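Local atomic coordinates of titin (Homo sapiens, PDB entry 3LCY), a protein that serves as a giant scaffold of the muscle sarcomere, with a kinase domain elsewhere in the chain, and is represented here by two tandem A-band immunoglobulin domains. Residues A[6-12]-A[28-34]; A[99-105]-A[125-130]; A[130-135]-A[154-159]; A[147-151]-A[161-165]. One frame throughout, in Å; residues are numbered along the deposited sequence.

Contact 1: A[6-12]-A[28-34]; sequences EAPGIRK and SCQIVGR
Lys12 reaches along the 28-34 strand until its NZ meets the carbonyl of Ser28 (Lys12 NZ to Ser28 O, 2.6 Å), arriving from above the carbonyl plane and not on a lone pair. Its CG starts anti to the backbone N (chi1 180°) and the chain then bends at chi2, which carries CD past Cys29 CA, while Lys12 CB rests against Gln30 CG at 3.5 Å. At the far end Glu6 and Arg34 run side by side, pointing the same way. Glu6 OE1 lies 3.5 Å from Arg34 NE but well out of the guanidinium plane, so charge alone holds this salt bridge, and Glu6 is poorly ordered. Between them stands Val32. Its CG2 touches Arg11 CG at 3.9 Å and lies over one face of the Arg11 guanidinium, while its backbone O takes the N-H of Gly9 (Val32 O to Gly9 N, 2.7 Å). Turned the other way, Pro8 CB packs on Ile31 CG2 at 3.5 Å, beside Cys80 and Ala82 of strand 76-83. Arg11 and Lys12 together face Gln30 in a classic beta bulge where the chain turns a corner, characteristic of the paired A and B strands of an I-set immunoglobulin domain.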
loop_
_atom_site.group_PDB
_atom_site.type_symbol
_atom_site.label_atom_id
_atom_site.label_comp_id
_atom_site.label_asym_id
_atom_site.label_seq_id
_atom_site.Cartn_x
_atom_site.Cartn_y
_atom_site.Cartn_z
ATOM N N GLU A 6 -32.166 -13.731 17.621
ATOM C CA GLU A 6 -32.148 -12.901 16.451
ATOM C C GLU A 6 -30.745 -13.002 15.904
ATOM O O GLU A 6 -29.781 -12.832 16.636
ATOM C CB GLU A 6 -32.502 -11.473 16.831
ATOM C CG GLU A 6 -33.674 -11.407 17.783
ATOM C CD GLU A 6 -34.200 -10.009 17.984
ATOM O OE1 GLU A 6 -34.832 -9.758 19.030
ATOM O OE2 GLU A 6 -33.988 -9.161 17.101
ATOM N N ALA A 7 -30.634 -13.287 14.614
ATOM C CA ALA A 7 -29.337 -13.411 13.976
ATOM C C ALA A 7 -28.767 -12.022 13.981
ATOM O O ALA A 7 -29.501 -11.053 14.048
ATOM C CB ALA A 7 -29.475 -13.924 12.573
ATOM N N PRO A 8 -27.454 -11.912 13.918
ATOM C CA PRO A 8 -26.846 -10.588 13.933
ATOM C C PRO A 8 -27.348 -9.718 12.785
ATOM O O PRO A 8 -27.369 -10.125 11.636
ATOM C CB PRO A 8 -25.364 -10.898 13.756
ATOM C CG PRO A 8 -25.208 -12.257 14.228
ATOM C CD PRO A 8 -26.445 -12.971 13.845
ATOM N N GLY A 9 -27.742 -8.504 13.134
ATOM C CA GLY A 9 -28.251 -7.541 12.184
ATOM C C GLY A 9 -27.376 -6.316 12.173
ATOM O O GLY A 9 -26.957 -5.841 13.213
ATOM N N ILE A 10 -27.091 -5.807 10.991
ATOM C CA ILE A 10 -26.252 -4.637 10.883
ATOM C C ILE A 10 -27.045 -3.362 11.105
ATOM O O ILE A 10 -28.016 -3.112 10.425
ATOM C CB ILE A 10 -25.553 -4.615 9.510
ATOM C CG1 ILE A 10 -24.556 -5.768 9.423
ATOM C CG2 ILE A 10 -24.856 -3.306 9.279
ATOM C CD1 ILE A 10 -24.246 -6.218 8.044
ATOM N N ARG A 11 -26.617 -2.559 12.077
ATOM C CA ARG A 11 -27.253 -1.277 12.368
ATOM C C ARG A 11 -26.489 -0.212 11.614
ATOM O O ARG A 11 -27.064 0.627 10.952
ATOM C CB ARG A 11 -27.243 -0.985 13.855
ATOM C CG ARG A 11 -28.309 -1.708 14.601
ATOM C CD ARG A 11 -29.627 -1.013 14.436
ATOM N NE ARG A 11 -30.728 -1.794 14.973
ATOM C CZ ARG A 11 -31.115 -1.774 16.238
ATOM N NH1 ARG A 11 -30.484 -1.031 17.124
ATOM N NH2 ARG A 11 -32.130 -2.512 16.622
ATOM N N LYS A 12 -25.177 -0.280 11.717
ATOM C CA LYS A 12 -24.275 0.589 11.006
ATOM C C LYS A 12 -23.242 -0.317 10.376
ATOM O O LYS A 12 -22.582 -1.070 11.054
ATOM C CB LYS A 12 -23.625 1.573 11.968
ATOM C CG LYS A 12 -22.651 2.542 11.344
ATOM C CD LYS A 12 -21.213 2.062 11.479
ATOM C CE LYS A 12 -20.261 2.921 10.661
ATOM N NZ LYS A 12 -18.873 2.426 10.686
ATOM N N SER A 28 -14.968 0.622 12.576
ATOM C CA SER A 28 -16.082 0.293 13.455
ATOM C C SER A 28 -17.364 -0.064 12.709
ATOM O O SER A 28 -17.551 0.306 11.550
ATOM C CB SER A 28 -16.347 1.448 14.423
ATOM O OG SER A 28 -17.370 1.119 15.345
ATOM N N CYS A 29 -18.247 -0.782 13.396
ATOM C CA CYS A 29 -19.547 -1.145 12.849
ATOM C C CYS A 29 -20.490 -1.538 13.982
ATOM O O CYS A 29 -20.045 -1.917 15.067
ATOM C CB CYS A 29 -19.414 -2.299 11.854
ATOM S SG CYS A 29 -18.918 -3.867 12.601
ATOM N N GLN A 30 -21.794 -1.504 13.760
ATOM C CA GLN A 30 -22.756 -1.964 14.736
ATOM C C GLN A 30 -23.568 -3.124 14.276
ATOM O O GLN A 30 -24.253 -3.031 13.324
ATOM C CB GLN A 30 -23.728 -0.874 15.036
ATOM C CG GLN A 30 -23.134 0.396 15.258
ATOM C CD GLN A 30 -23.935 1.176 16.175
ATOM O OE1 GLN A 30 -24.974 0.752 16.591
ATOM N NE2 GLN A 30 -23.462 2.327 16.524
ATOM N N ILE A 31 -23.506 -4.208 15.010
ATOM C CA ILE A 31 -24.261 -5.401 14.748
ATOM C C ILE A 31 -24.936 -5.895 16.011
ATOM O O ILE A 31 -24.328 -6.057 17.022
ATOM C CB ILE A 31 -23.367 -6.475 14.209
ATOM C CG1 ILE A 31 -22.578 -5.949 13.026
ATOM C CG2 ILE A 31 -24.154 -7.626 13.796
ATOM C CD1 ILE A 31 -21.369 -6.703 12.696
ATOM N N VAL A 32 -26.240 -6.108 15.924
ATOM C CA VAL A 32 -27.018 -6.546 17.067
ATOM C C VAL A 32 -27.662 -7.909 16.875
ATOM O O VAL A 32 -28.181 -8.214 15.812
ATOM C CB VAL A 32 -28.098 -5.514 17.408
ATOM C CG1 VAL A 32 -27.463 -4.247 17.928
ATOM C CG2 VAL A 32 -28.926 -5.208 16.188
ATOM N N GLY A 33 -27.612 -8.728 17.920
ATOM C CA GLY A 33 -28.189 -10.054 17.886
ATOM C C GLY A 33 -28.489 -10.557 19.266
ATOM O O GLY A 33 -27.966 -10.037 20.201
ATOM N N ARG A 34 -29.349 -11.551 19.385
ATOM C CA ARG A 34 -29.608 -12.234 20.630
ATOM C C ARG A 34 -29.548 -13.670 20.307
ATOM O O ARG A 34 -30.301 -14.137 19.520
ATOM C CB ARG A 34 -30.985 -11.928 21.106
ATOM C CG ARG A 34 -31.178 -10.547 21.578
ATOM C CD ARG A 34 -32.593 -10.145 21.361
ATOM N NE ARG A 34 -32.858 -8.790 21.772
ATOM C CZ ARG A 34 -33.650 -8.472 22.783
ATOM N NH1 ARG A 34 -34.247 -9.429 23.478
ATOM N NH2 ARG A 34 -33.846 -7.204 23.098
#

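Contact 2: A[99-105]-A[125-130]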
loop_
_atom_site.group_PDB
_atom_site.type_symbol
_atom_site.label_atom_id
_atom_site.label_comp_id
_atom_site.label_asym_id
_atom_site.label_seq_id
_atom_site.Cartn_x
_atom_site.Cartn_y
_atom_site.Cartn_z
ATOM N N ALA A 99 0.417 9.447 3.366
ATOM C CA ALA A 99 1.858 9.568 3.535
ATOM C C ALA A 99 2.468 10.410 2.424
ATOM O O ALA A 99 2.209 10.178 1.243
ATOM C CB ALA A 99 2.504 8.192 3.578
ATOM N N THR A 100 3.275 11.393 2.809
ATOM C CA THR A 100 3.978 12.214 1.837
ATOM C C THR A 100 4.985 11.339 1.110
ATOM O O THR A 100 5.660 10.522 1.734
ATOM C CB THR A 100 4.721 13.374 2.514
ATOM O OG1 THR A 100 5.810 12.858 3.289
ATOM C CG2 THR A 100 3.779 14.149 3.421
ATOM N N PRO A 101 5.079 11.494 -0.219
ATOM C CA PRO A 101 6.001 10.689 -1.021
ATOM C C PRO A 101 7.395 10.658 -0.404
ATOM O O PRO A 101 7.925 11.698 -0.013
ATOM C CB PRO A 101 6.020 11.422 -2.361
ATOM C CG PRO A 101 4.672 12.054 -2.445
ATOM C CD PRO A 101 4.326 12.456 -1.040
ATOM N N GLN A 102 7.970 9.465 -0.315
ATOM C CA GLN A 102 9.257 9.268 0.337
ATOM C C GLN A 102 9.924 8.013 -0.203
ATOM O O GLN A 102 9.310 6.948 -0.246
ATOM C CB GLN A 102 9.060 9.128 1.846
ATOM C CG GLN A 102 10.266 8.568 2.584
ATOM C CD GLN A 102 9.918 8.073 3.978
ATOM O OE1 GLN A 102 8.745 7.925 4.323
ATOM N NE2 GLN A 102 10.940 7.808 4.783
ATOM N N PHE A 103 11.181 8.134 -0.615
ATOM C CA PHE A 103 11.920 6.967 -1.073
ATOM C C PHE A 103 12.143 6.003 0.084
ATOM O O PHE A 103 12.497 6.410 1.191
ATOM C CB PHE A 103 13.236 7.368 -1.739
ATOM C CG PHE A 103 13.052 8.086 -3.045
ATOM C CD1 PHE A 103 12.562 7.414 -4.155
ATOM C CD2 PHE A 103 13.369 9.430 -3.166
ATOM C CE1 PHE A 103 12.388 8.069 -5.359
ATOM C CE2 PHE A 103 13.200 10.089 -4.369
ATOM C CZ PHE A 103 12.709 9.407 -5.466
ATOM N N HIS A 104 11.924 4.722 -0.187
ATOM C CA HIS A 104 11.884 3.708 0.859
ATOM C C HIS A 104 13.206 3.544 1.605
ATOM O O HIS A 104 14.208 3.130 1.021
ATOM C CB HIS A 104 11.452 2.360 0.271
ATOM C CG HIS A 104 10.820 1.440 1.272
ATOM N ND1 HIS A 104 11.473 1.011 2.406
ATOM C CD2 HIS A 104 9.594 0.866 1.304
ATOM C CE1 HIS A 104 10.676 0.217 3.098
ATOM N NE2 HIS A 104 9.530 0.111 2.451
ATOM N N PRO A 105 13.204 3.868 2.909
ATOM C CA PRO A 105 14.327 3.506 3.779
ATOM C C PRO A 105 14.270 2.010 4.071
ATOM O O PRO A 105 13.233 1.504 4.501
ATOM C CB PRO A 105 14.056 4.308 5.053
ATOM C CG PRO A 105 12.579 4.490 5.075
ATOM C CD PRO A 105 12.144 4.588 3.636
ATOM N N VAL A 125 13.017 1.082 -8.009
ATOM C CA VAL A 125 12.952 2.009 -6.881
ATOM C C VAL A 125 11.741 1.777 -5.978
ATOM O O VAL A 125 10.599 1.966 -6.395
ATOM C CB VAL A 125 12.938 3.476 -7.358
ATOM C CG1 VAL A 125 12.930 4.423 -6.168
ATOM C CG2 VAL A 125 14.131 3.758 -8.253
ATOM N N MET A 126 12.000 1.398 -4.735
ATOM C CA MET A 126 10.951 1.235 -3.743
ATOM C C MET A 126 10.627 2.591 -3.111
ATOM O O MET A 126 11.499 3.390 -2.830
ATOM C CB MET A 126 11.356 0.223 -2.684
ATOM C CG MET A 126 11.660 -1.157 -3.209
ATOM S SD MET A 126 10.244 -2.097 -3.774
ATOM C CE MET A 126 9.417 -2.479 -2.256
ATOM N N TYR A 127 9.356 2.857 -2.898
ATOM C CA TYR A 127 8.953 4.124 -2.329
ATOM C C TYR A 127 7.811 3.992 -1.351
ATOM O O TYR A 127 7.107 3.001 -1.323
ATOM C CB TYR A 127 8.528 5.086 -3.429
ATOM C CG TYR A 127 7.171 4.779 -3.976
ATOM C CD1 TYR A 127 6.040 5.321 -3.411
ATOM C CD2 TYR A 127 7.014 3.922 -5.042
ATOM C CE1 TYR A 127 4.814 5.026 -3.891
ATOM C CE2 TYR A 127 5.781 3.634 -5.529
ATOM C CZ TYR A 127 4.691 4.191 -4.949
ATOM O OH TYR A 127 3.458 3.923 -5.426
ATOM N N ILE A 128 7.646 5.016 -0.537
ATOM C CA ILE A 128 6.523 5.075 0.358
ATOM C C ILE A 128 5.735 6.322 -0.006
ATOM O O ILE A 128 6.259 7.408 0.005
ATOM C CB ILE A 128 6.961 5.143 1.828
ATOM C CG1 ILE A 128 7.486 3.793 2.285
ATOM C CG2 ILE A 128 5.817 5.544 2.699
ATOM C CD1 ILE A 128 8.075 3.811 3.643
ATOM N N GLY A 129 4.468 6.157 -0.333
ATOM C CA GLY A 129 3.607 7.279 -0.597
ATOM C C GLY A 129 2.143 6.953 -0.736
ATOM O O GLY A 129 1.785 6.196 -1.554
ATOM N N ARG A 130 1.285 7.553 0.075
ATOM C CA ARG A 130 -0.151 7.310 -0.044
ATOM C C ARG A 130 -0.877 8.648 -0.058
ATOM O O ARG A 130 -0.597 9.491 0.772
ATOM C CB ARG A 130 -0.663 6.411 1.077
ATOM C CG ARG A 130 -0.293 4.953 0.910
ATOM C CD ARG A 130 -0.620 4.446 -0.484
ATOM N NE ARG A 130 -0.385 3.012 -0.614
ATOM C CZ ARG A 130 0.618 2.470 -1.290
ATOM N NH1 ARG A 130 1.490 3.237 -1.911
ATOM N NH2 ARG A 130 0.743 1.156 -1.341
#
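The antiparallel A-B strand pair of the second immunoglobulin domain is formed here by Ala99-Phe103 against Val125-Arg130, with a beta bulge between Ala99 and Gln102. Ile128 is the most covered residue. Its backbone is gripped both ways by Gln102, with Ile128 N to Gln102 O at 2.6 Å and Gln102 N to Ile128 O at 2.7 Å, each donor lying nearly along the C=O axis. Its side chain runs beside that of Gln102, and its CD1 sits over one face of the His104 ring, 4.2 Å from the ring centroid, a CH-pi contact. His104 gets there with CG on the far side from its backbone N (chi1 -155°); its N donates to Met126 O at 3.0 Å and its CB touches Met126 CB at 3.6 Å. A weak bond from ND1 to the carbonyl of Pro105 helps to set the turn of the ring. Ala99 and Arg130 pair through both backbone bonds. The Phe103 side chain points away from the partner strand, diverging from that of Tyr127, and its CD1 lies 3.6 Å from Val125 CG1. Beyond, Phe103 and Pro101 pack on strands 173-180 and 185-195, Val125 pairs with Thr159 of strand 158-163, and Arg130 NE forms a salt bridge with Glu75 of the first immunoglobulin domain.

Contact 3: A[130-135]-A[154-159]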
loop_
_atom_site.group_PDB
_atom_site.type_symbol
_atom_site.label_atom_id
_atom_site.label_comp_id
_atom_site.label_asym_id
_atom_site.label_seq_id
_atom_site.Cartn_x
_atom_site.Cartn_y
_atom_site.Cartn_z
ATOM N N ARG A 130 1.285 7.553 0.075
ATOM C CA ARG A 130 -0.151 7.310 -0.044
ATOM C C ARG A 130 -0.877 8.648 -0.058
ATOM O O ARG A 130 -0.597 9.491 0.772
ATOM C CB ARG A 130 -0.663 6.411 1.077
ATOM C CG ARG A 130 -0.293 4.953 0.910
ATOM C CD ARG A 130 -0.620 4.446 -0.484
ATOM N NE ARG A 130 -0.385 3.012 -0.614
ATOM C CZ ARG A 130 0.618 2.470 -1.290
ATOM N NH1 ARG A 130 1.490 3.237 -1.911
ATOM N NH2 ARG A 130 0.743 1.156 -1.341
ATOM N N PRO A 131 -1.793 8.873 -0.991
ATOM C CA PRO A 131 -2.205 7.932 -2.034
ATOM C C PRO A 131 -1.109 7.721 -3.060
ATOM O O PRO A 131 -0.170 8.505 -3.109
ATOM C CB PRO A 131 -3.377 8.654 -2.695
ATOM C CG PRO A 131 -3.150 10.080 -2.397
ATOM C CD PRO A 131 -2.599 10.099 -1.022
ATOM N N VAL A 132 -1.218 6.680 -3.872
ATOM C CA VAL A 132 -0.174 6.416 -4.838
ATOM C C VAL A 132 0.088 7.686 -5.622
ATOM O O VAL A 132 -0.809 8.313 -6.169
ATOM C CB VAL A 132 -0.605 5.290 -5.781
ATOM C CG1 VAL A 132 0.483 4.964 -6.772
ATOM C CG2 VAL A 132 -0.982 4.076 -4.981
ATOM N N PRO A 133 1.361 8.047 -5.651
ATOM C CA PRO A 133 1.857 9.254 -6.307
ATOM C C PRO A 133 2.104 9.174 -7.795
ATOM O O PRO A 133 2.302 8.102 -8.342
ATOM C CB PRO A 133 3.193 9.473 -5.613
ATOM C CG PRO A 133 3.662 8.112 -5.314
ATOM C CD PRO A 133 2.451 7.272 -5.041
ATOM N N ALA A 134 2.099 10.330 -8.442
ATOM C CA ALA A 134 2.374 10.377 -9.854
ATOM C C ALA A 134 3.864 10.097 -9.879
ATOM O O ALA A 134 4.627 10.711 -9.146
ATOM C CB ALA A 134 2.077 11.740 -10.396
ATOM N N MET A 135 4.280 9.169 -10.722
ATOM C CA MET A 135 5.675 8.792 -10.816
ATOM C C MET A 135 6.230 9.203 -12.162
ATOM O O MET A 135 5.594 8.997 -13.187
ATOM C CB MET A 135 5.826 7.290 -10.574
ATOM C CG MET A 135 5.457 6.879 -9.156
ATOM S SD MET A 135 5.365 5.110 -8.837
ATOM C CE MET A 135 3.681 4.750 -9.276
ATOM N N ASN A 154 4.835 1.089 -13.144
ATOM C CA ASN A 154 4.541 1.778 -11.895
ATOM C C ASN A 154 3.538 1.021 -11.025
ATOM O O ASN A 154 2.463 0.631 -11.483
ATOM C CB ASN A 154 4.067 3.208 -12.165
ATOM C CG ASN A 154 5.192 4.115 -12.622
ATOM O OD1 ASN A 154 6.361 3.860 -12.336
ATOM N ND2 ASN A 154 4.845 5.181 -13.333
ATOM N N THR A 155 3.909 0.825 -9.764
ATOM C CA THR A 155 3.113 0.050 -8.818
ATOM C C THR A 155 2.935 0.835 -7.521
ATOM O O THR A 155 3.634 1.821 -7.287
ATOM C CB THR A 155 3.783 -1.318 -8.539
ATOM O OG1 THR A 155 3.578 -2.188 -9.659
ATOM C CG2 THR A 155 3.215 -1.982 -7.293
ATOM N N GLU A 156 1.995 0.403 -6.685
ATOM C CA GLU A 156 1.764 1.040 -5.394
ATOM C C GLU A 156 2.884 0.719 -4.404
ATOM O O GLU A 156 2.797 1.055 -3.224
ATOM C CB GLU A 156 0.407 0.627 -4.816
ATOM C CG GLU A 156 0.373 -0.759 -4.189
ATOM C CD GLU A 156 0.221 -1.872 -5.209
ATOM O OE1 GLU A 156 0.283 -1.591 -6.424
ATOM O OE2 GLU A 156 0.036 -3.034 -4.790
ATOM N N HIS A 157 3.941 0.080 -4.892
ATOM C CA HIS A 157 5.073 -0.264 -4.041
ATOM C C HIS A 157 6.408 0.170 -4.638
ATOM O O HIS A 157 7.404 0.285 -3.924
ATOM C CB HIS A 157 5.094 -1.766 -3.744
ATOM C CG HIS A 157 4.023 -2.213 -2.814
ATOM N ND1 HIS A 157 3.821 -1.649 -1.565
ATOM C CD2 HIS A 157 3.081 -3.191 -2.918
ATOM C CE1 HIS A 157 2.818 -2.240 -0.961
ATOM N NE2 HIS A 157 2.348 -3.188 -1.768
ATOM N N TYR A 158 6.434 0.413 -5.944
ATOM C CA TYR A 158 7.680 0.782 -6.607
ATOM C C TYR A 158 7.460 1.399 -7.983
ATOM O O TYR A 158 6.375 1.309 -8.556
ATOM C CB TYR A 158 8.592 -0.443 -6.745
ATOM C CG TYR A 158 7.967 -1.575 -7.533
ATOM C CD1 TYR A 158 7.472 -2.702 -6.891
ATOM C CD2 TYR A 158 7.861 -1.507 -8.916
ATOM C CE1 TYR A 158 6.895 -3.733 -7.605
ATOM C CE2 TYR A 158 7.285 -2.534 -9.640
ATOM C CZ TYR A 158 6.802 -3.645 -8.978
ATOM O OH TYR A 158 6.224 -4.674 -9.684
ATOM N N THR A 159 8.510 2.026 -8.505
ATOM C CA THR A 159 8.538 2.459 -9.892
ATOM C C THR A 159 9.710 1.771 -10.588
ATOM O O THR A 159 10.862 1.904 -10.171
ATOM C CB THR A 159 8.656 3.988 -10.010
ATOM O OG1 THR A 159 8.866 4.349 -11.380
ATOM C CG2 THR A 159 9.808 4.505 -9.165
HETATM O O HOH W 1 6.863 6.846 -15.000
#
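Arg130 and Glu156 tie the B-C connection of the second immunoglobulin domain to the tight turn between strands D and E, where Thr155 N bonds Tyr158 O. Two charge-assisted hydrogen bonds converge on a single backbone atom: Arg130 NH1 reaches Glu156 O at 2.9 Å and Arg130 NH2 reaches the same oxygen at 2.8 Å. The oxygen lies in the guanidinium plane at its edge, and the two nitrogens approach from opposite faces of the carbonyl plane. Because NE is engaged by Glu75, the guanidinium is held at both ends, whereas the Glu156 carboxylate turns aside and leaves only its CB and CG beside NH2. Van der Waals contacts follow along the turn. Val132 CG2 meets Glu156 CB at 3.7 Å, and Met135, bent at chi3 (-88°), brings CE against both Asn154 CB and Thr155 O, with SD 3.7 Å from Thr159 CB. Met135 and Asn154 come from opposite directions. Within the turn segment, Thr159 OG1, which also bonds Trp137 NE1, donates to Asn154 OD1 at 2.7 Å. Across the contact a water accepts from Asn154 ND2 and donates to Met135 O, at 3.1 Å from ND2 and likewise 3.1 Å from that carbonyl oxygen.

Contact 4: A[147-151]-A[161-165]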
loop_
_atom_site.group_PDB
_atom_site.type_symbol
_atom_site.label_atom_id
_atom_site.label_comp_id
_atom_site.label_asym_id
_atom_site.label_seq_id
_atom_site.Cartn_x
_atom_site.Cartn_y
_atom_site.Cartn_z
ATOM N N SER A 147 8.299 2.971 -24.795
ATOM C CA SER A 147 8.655 2.797 -26.181
ATOM C C SER A 147 9.211 1.412 -26.394
ATOM O O SER A 147 9.130 0.558 -25.528
ATOM C CB SER A 147 9.694 3.831 -26.599
ATOM O OG SER A 147 10.896 3.658 -25.897
ATOM N N GLU A 148 9.777 1.208 -27.569
ATOM C CA GLU A 148 10.353 -0.055 -27.935
ATOM C C GLU A 148 11.485 -0.458 -27.017
ATOM O O GLU A 148 11.548 -1.602 -26.600
ATOM C CB GLU A 148 10.887 0.077 -29.354
ATOM C CG GLU A 148 11.849 -0.996 -29.773
ATOM C CD GLU A 148 11.196 -2.348 -29.811
ATOM O OE1 GLU A 148 11.874 -3.338 -30.142
ATOM O OE2 GLU A 148 9.994 -2.419 -29.505
ATOM N N ASN A 149 12.373 0.471 -26.697
ATOM C CA ASN A 149 13.486 0.138 -25.818
ATOM C C ASN A 149 13.375 0.628 -24.382
ATOM O O ASN A 149 14.251 0.391 -23.571
ATOM C CB ASN A 149 14.809 0.529 -26.469
ATOM C CG ASN A 149 15.031 -0.200 -27.787
ATOM O OD1 ASN A 149 15.245 -1.405 -27.815
ATOM N ND2 ASN A 149 14.950 0.526 -28.879
ATOM N N ILE A 150 12.291 1.313 -24.073
ATOM C CA ILE A 150 12.090 1.816 -22.735
ATOM C C ILE A 150 10.746 1.423 -22.174
ATOM O O ILE A 150 9.723 1.629 -22.800
ATOM C CB ILE A 150 12.167 3.322 -22.699
ATOM C CG1 ILE A 150 13.572 3.793 -23.070
ATOM C CG2 ILE A 150 11.763 3.811 -21.342
ATOM C CD1 ILE A 150 14.569 3.649 -21.992
ATOM N N THR A 151 10.751 0.863 -20.982
ATOM C CA THR A 151 9.514 0.454 -20.331
ATOM C C THR A 151 9.524 0.876 -18.869
ATOM O O THR A 151 10.541 0.763 -18.187
ATOM C CB THR A 151 9.299 -1.067 -20.425
ATOM O OG1 THR A 151 9.351 -1.472 -21.798
ATOM C CG2 THR A 151 7.950 -1.455 -19.835
ATOM N N LEU A 161 11.950 1.029 -13.911
ATOM C CA LEU A 161 12.399 1.439 -15.236
ATOM C C LEU A 161 13.317 0.391 -15.853
ATOM O O LEU A 161 14.350 0.046 -15.282
ATOM C CB LEU A 161 13.126 2.785 -15.170
ATOM C CG LEU A 161 13.833 3.239 -16.452
ATOM C CD1 LEU A 161 12.827 3.487 -17.564
ATOM C CD2 LEU A 161 14.666 4.486 -16.203
ATOM N N VAL A 162 12.965 -0.059 -17.033
ATOM C CA VAL A 162 13.786 -0.974 -17.786
ATOM C C VAL A 162 14.311 -0.425 -19.133
ATOM O O VAL A 162 13.599 0.026 -19.957
ATOM C CB VAL A 162 13.107 -2.363 -17.896
ATOM C CG1 VAL A 162 11.729 -2.257 -18.176
ATOM C CG2 VAL A 162 13.702 -3.162 -18.902
ATOM N N MET A 163 15.598 -0.473 -19.324
ATOM C CA MET A 163 16.176 0.043 -20.519
ATOM C C MET A 163 16.813 -1.056 -21.310
ATOM O O MET A 163 17.654 -1.743 -20.849
ATOM C CB MET A 163 17.142 1.158 -20.183
ATOM C CG MET A 163 16.436 2.433 -19.833
ATOM S SD MET A 163 17.344 3.757 -19.113
ATOM C CE MET A 163 18.579 2.919 -18.246
ATOM N N LYS A 164 16.379 -1.214 -22.534
ATOM C CA LYS A 164 16.886 -2.256 -23.380
ATOM C C LYS A 164 18.090 -1.845 -24.159
ATOM O O LYS A 164 18.147 -0.772 -24.640
ATOM C CB LYS A 164 15.826 -2.688 -24.350
ATOM C CG LYS A 164 15.358 -4.043 -24.096
ATOM C CD LYS A 164 14.350 -4.524 -25.094
ATOM C CE LYS A 164 12.927 -4.300 -24.662
ATOM N NZ LYS A 164 11.983 -4.682 -25.743
ATOM N N ASN A 165 19.045 -2.728 -24.302
ATOM C CA ASN A 165 20.199 -2.488 -25.127
ATOM C C ASN A 165 20.924 -1.216 -24.875
ATOM O O ASN A 165 21.033 -0.378 -25.728
ATOM C CB ASN A 165 19.954 -2.675 -26.615
ATOM C CG ASN A 165 21.209 -2.374 -27.450
ATOM O OD1 ASN A 165 21.450 -1.245 -27.814
ATOM N ND2 ASN A 165 21.997 -3.378 -27.735
#
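Thr151 and Val162 form the regular rung at which strands D and E of the second immunoglobulin domain lie together as a beta hairpin. The pair is bonded both ways, Val162 N to Thr151 O at 2.8 Å with an almost linear N-H and Thr151 N to Val162 O at 3.1 Å. Their side chains share one face of the sheet, and Val162 turns CG1 into the space between its own N and carbonyl carbon (chi1 43°), which presses this methyl against Thr151 CB at 3.5 Å and close over the Thr151 carbonyl. The other face is apolar. Ile150 CG2 meets Leu161 CD1 at 3.9 Å, the two side chains crossing at a slant, and Ile150 lies alongside Met163, both pointing the same way, at a spacing the model does not fix reliably. Beyond this packed end the two chains run on as exposed loop. There the Lys164 backbone N still bonds Asn149 O at 2.9 Å with a straight N-H, but the side chains pack loosely: Asn149 OD1 stops 3.7 Å from Lys164 CB, and the two cross at about a right angle. Lys164 bends at chi3 so that NZ reaches Glu148 O at 3.2 Å, close to the line of that carbonyl, while Glu148 OE1 stays 4.6 Å from NZ, near but not touching. Pairing here is carried by the backbone bonds, probably helped by Ile150 against the buried Leu161, whereas the lysine adds a long bond to a carbonyl and probably a weak attraction to the carboxylate.

Contact 1 comes first along the chain, in the first immunoglobulin domain; contacts 2, 3 and 4 lie in the second. Contacts 1 and 2 join corresponding A and B strands, their centres 39 Å apart. Contact 2 closes before contact 3 opens; they share Arg130 and touch, with Tyr127 OH on Thr155 O, at centres 8 Å apart near the domain junction. Contacts 3 and 4 alternate their segments along the chain and both use strand 158-163, at opposite ends of the D-E hairpin, 19 Å apart between centres. Contacts 1 and 4, 54 Å apart between centres, lie toward opposite ends of this elongated tandem, whose domains are linked directly by the continuous strand 88-103 and the Arg130-Glu75 salt bridge.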